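Local coordinates for protein ReP1-NCXSQ (Loligo pealei, PDB 3PPT) that binds and may transport fatty acids such as palmitoleate inside a beta-barrel and, when phosphorylated, stimulates the squid nerve sodium/calcium exchanger, at residues 13-16 with 17-20. Residues are numbered along the deposited sequence; the frame is centred on the assembly and turned at random. Where two conformers were deposited one is given.
Sequences SENF and DDYM. With PAM (palmitoleic acid), chain B.
Phe16 and Met20 make a Met-aromatic contact on the first turn of helix 16-23, where strand 6-14 of the fatty-acid-binding-protein barrel passes into the helical lid. Met20 SD lies 4.1 Å from the centroid of the Phe16 ring, 27° off its normal, while CG of the same methionine makes a CH-pi contact with that face. The bend at chi3 (-71°) brings Met20 CE over the ring, 3.7 Å from Phe16 CD2; a thioether, pliant and polarisable, suits such a fit. Both residues line the palmitoleic acid pocket: the flat, apolar Phe16 ring gives a face to the thioether and its edge to ligand C4, 3.9 Å from Phe16 CE1. Arg125, which binds the ligand, forms a cation-pi pair with the same ring. With an alanine at Phe16, Met20 SD and the Arg125 guanidinium would probably lose their aromatic partner, leaving a gap beside the lipid chain.

Backbone bonds start the helix, Tyr19 N to Asn15 O and Met20 N to Phe16 O (2.9 Å). Asn15, whose left-handed backbone (phi 71°) asparagine tolerates well, holds the N-cap position without a direct capping bond; in the conformer described, ND2 bonds to Val122 O, and one water donates to Asn15 OD1 (2.7 Å) and accepts from Asp18 N (3.0 Å).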
loop_
_atom_site.group_PDB
_atom_site.type_symbol
_atom_site.label_atom_id
_atom_site.label_comp_id
_atom_site.label_asym_id
_atom_site.label_seq_id
_atom_site.Cartn_x
_atom_site.Cartn_y
_atom_site.Cartn_z
ATOM N N SER A 13 7.510 8.069 -7.439
ATOM C CA SER A 13 8.034 6.977 -6.643
ATOM C C SER A 13 9.523 7.162 -6.405
ATOM O O SER A 13 10.261 7.551 -7.307
ATOM C CB SER A 13 7.778 5.655 -7.374
ATOM O OG SER A 13 8.215 4.549 -6.602
ATOM N N GLU A 14 9.955 6.855 -5.184
ATOM C CA GLU A 14 11.357 6.908 -4.812
ATOM C C GLU A 14 11.725 5.643 -4.038
ATOM O O GLU A 14 11.068 5.307 -3.044
ATOM C CB GLU A 14 11.608 8.129 -3.922
ATOM C CG GLU A 14 13.023 8.270 -3.404
ATOM C CD GLU A 14 13.187 9.515 -2.555
ATOM O OE1 GLU A 14 13.721 10.519 -3.073
ATOM O OE2 GLU A 14 12.774 9.491 -1.375
ATOM N N ASN A 15 12.739 4.943 -4.545
ATOM C CA ASN A 15 13.355 3.789 -3.879
ATOM C C ASN A 15 12.487 2.527 -3.827
ATOM O O ASN A 15 12.688 1.668 -2.974
ATOM C CB ASN A 15 13.858 4.158 -2.475
ATOM C CG ASN A 15 15.113 3.406 -2.089
ATOM O OD1 ASN A 15 15.923 3.035 -2.943
ATOM N ND2 ASN A 15 15.290 3.189 -0.793
ATOM N N PHE A 16 11.539 2.405 -4.750
ATOM C CA PHE A 16 10.688 1.215 -4.807
ATOM C C PHE A 16 11.474 -0.046 -5.174
ATOM O O PHE A 16 11.192 -1.122 -4.657
ATOM C CB PHE A 16 9.526 1.442 -5.777
ATOM C CG PHE A 16 8.451 0.377 -5.737
ATOM C CD1 PHE A 16 7.954 -0.111 -4.537
ATOM C CD2 PHE A 16 7.892 -0.076 -6.920
ATOM C CE1 PHE A 16 6.928 -1.056 -4.528
ATOM C CE2 PHE A 16 6.881 -1.015 -6.911
ATOM C CZ PHE A 16 6.399 -1.508 -5.715
ATOM N N ASP A 17 12.464 0.081 -6.056
ATOM C CA ASP A 17 13.231 -1.097 -6.456
ATOM C C ASP A 17 13.975 -1.706 -5.252
ATOM O O ASP A 17 13.962 -2.926 -5.057
ATOM C CB ASP A 17 14.202 -0.768 -7.595
ATOM C CG ASP A 17 14.743 -2.014 -8.276
ATOM O OD1 ASP A 17 13.935 -2.915 -8.601
ATOM O OD2 ASP A 17 15.970 -2.089 -8.488
ATOM N N ASP A 18 14.612 -0.864 -4.442
ATOM C CA ASP A 18 15.290 -1.374 -3.252
ATOM C C ASP A 18 14.303 -1.980 -2.241
ATOM O O ASP A 18 14.627 -2.974 -1.594
ATOM C CB ASP A 18 16.166 -0.298 -2.603
ATOM C CG ASP A 18 17.558 -0.224 -3.223
ATOM O OD1 ASP A 18 17.833 -0.958 -4.200
ATOM O OD2 ASP A 18 18.387 0.564 -2.731
ATOM N N TYR A 19 13.109 -1.395 -2.115
ATOM C CA TYR A 19 12.066 -1.974 -1.276
ATOM C C TYR A 19 11.759 -3.401 -1.760
ATOM O O TYR A 19 11.753 -4.363 -0.975
ATOM C CB TYR A 19 10.789 -1.105 -1.259
ATOM C CG TYR A 19 9.709 -1.765 -0.426
ATOM C CD1 TYR A 19 9.635 -1.544 0.944
ATOM C CD2 TYR A 19 8.800 -2.655 -0.999
ATOM C CE1 TYR A 19 8.694 -2.184 1.714
ATOM C CE2 TYR A 19 7.860 -3.302 -0.232
ATOM C CZ TYR A 19 7.812 -3.063 1.123
ATOM O OH TYR A 19 6.886 -3.713 1.896
ATOM N N MET A 20 11.492 -3.542 -3.058
ATOM C CA MET A 20 11.190 -4.854 -3.610
ATOM C C MET A 20 12.347 -5.846 -3.455
ATOM O O MET A 20 12.111 -7.008 -3.148
ATOM C CB MET A 20 10.778 -4.740 -5.074
ATOM C CG MET A 20 9.395 -4.106 -5.255
ATOM S SD MET A 20 8.813 -4.241 -6.946
ATOM C CE MET A 20 9.904 -3.076 -7.768
HETATM C C1 PAM B . 1.953 0.567 -4.052
HETATM O O1 PAM B . 0.776 0.332 -3.677
HETATM O O2 PAM B . 2.231 1.576 -4.744
HETATM C C2 PAM B . 3.084 -0.373 -3.670
HETATM C C3 PAM B . 2.612 -1.687 -3.062
HETATM C C4 PAM B . 3.796 -2.605 -2.765
HETATM C C5 PAM B . 3.303 -3.975 -2.302
HETATM C C6 PAM B . 4.411 -4.960 -1.944
HETATM C C7 PAM B . 5.388 -5.186 -3.091
HETATM C C8 PAM B . 4.685 -5.773 -4.307
HETATM C C9 PAM B . 5.672 -5.949 -5.433
HETATM C C10 PAM B . 5.308 -6.434 -6.622
HETATM C C11 PAM B . 3.886 -6.835 -6.931
HETATM C C12 PAM B . 3.374 -6.004 -8.097
HETATM C C13 PAM B . 2.380 -4.945 -7.649
HETATM C C14 PAM B . 1.044 -5.580 -7.284
HETATM C C15 PAM B . 0.026 -4.498 -6.953
HETATM C C16 PAM B . -1.323 -4.819 -7.550
HETATM O O HOH W 1 15.638 1.753 -5.355
#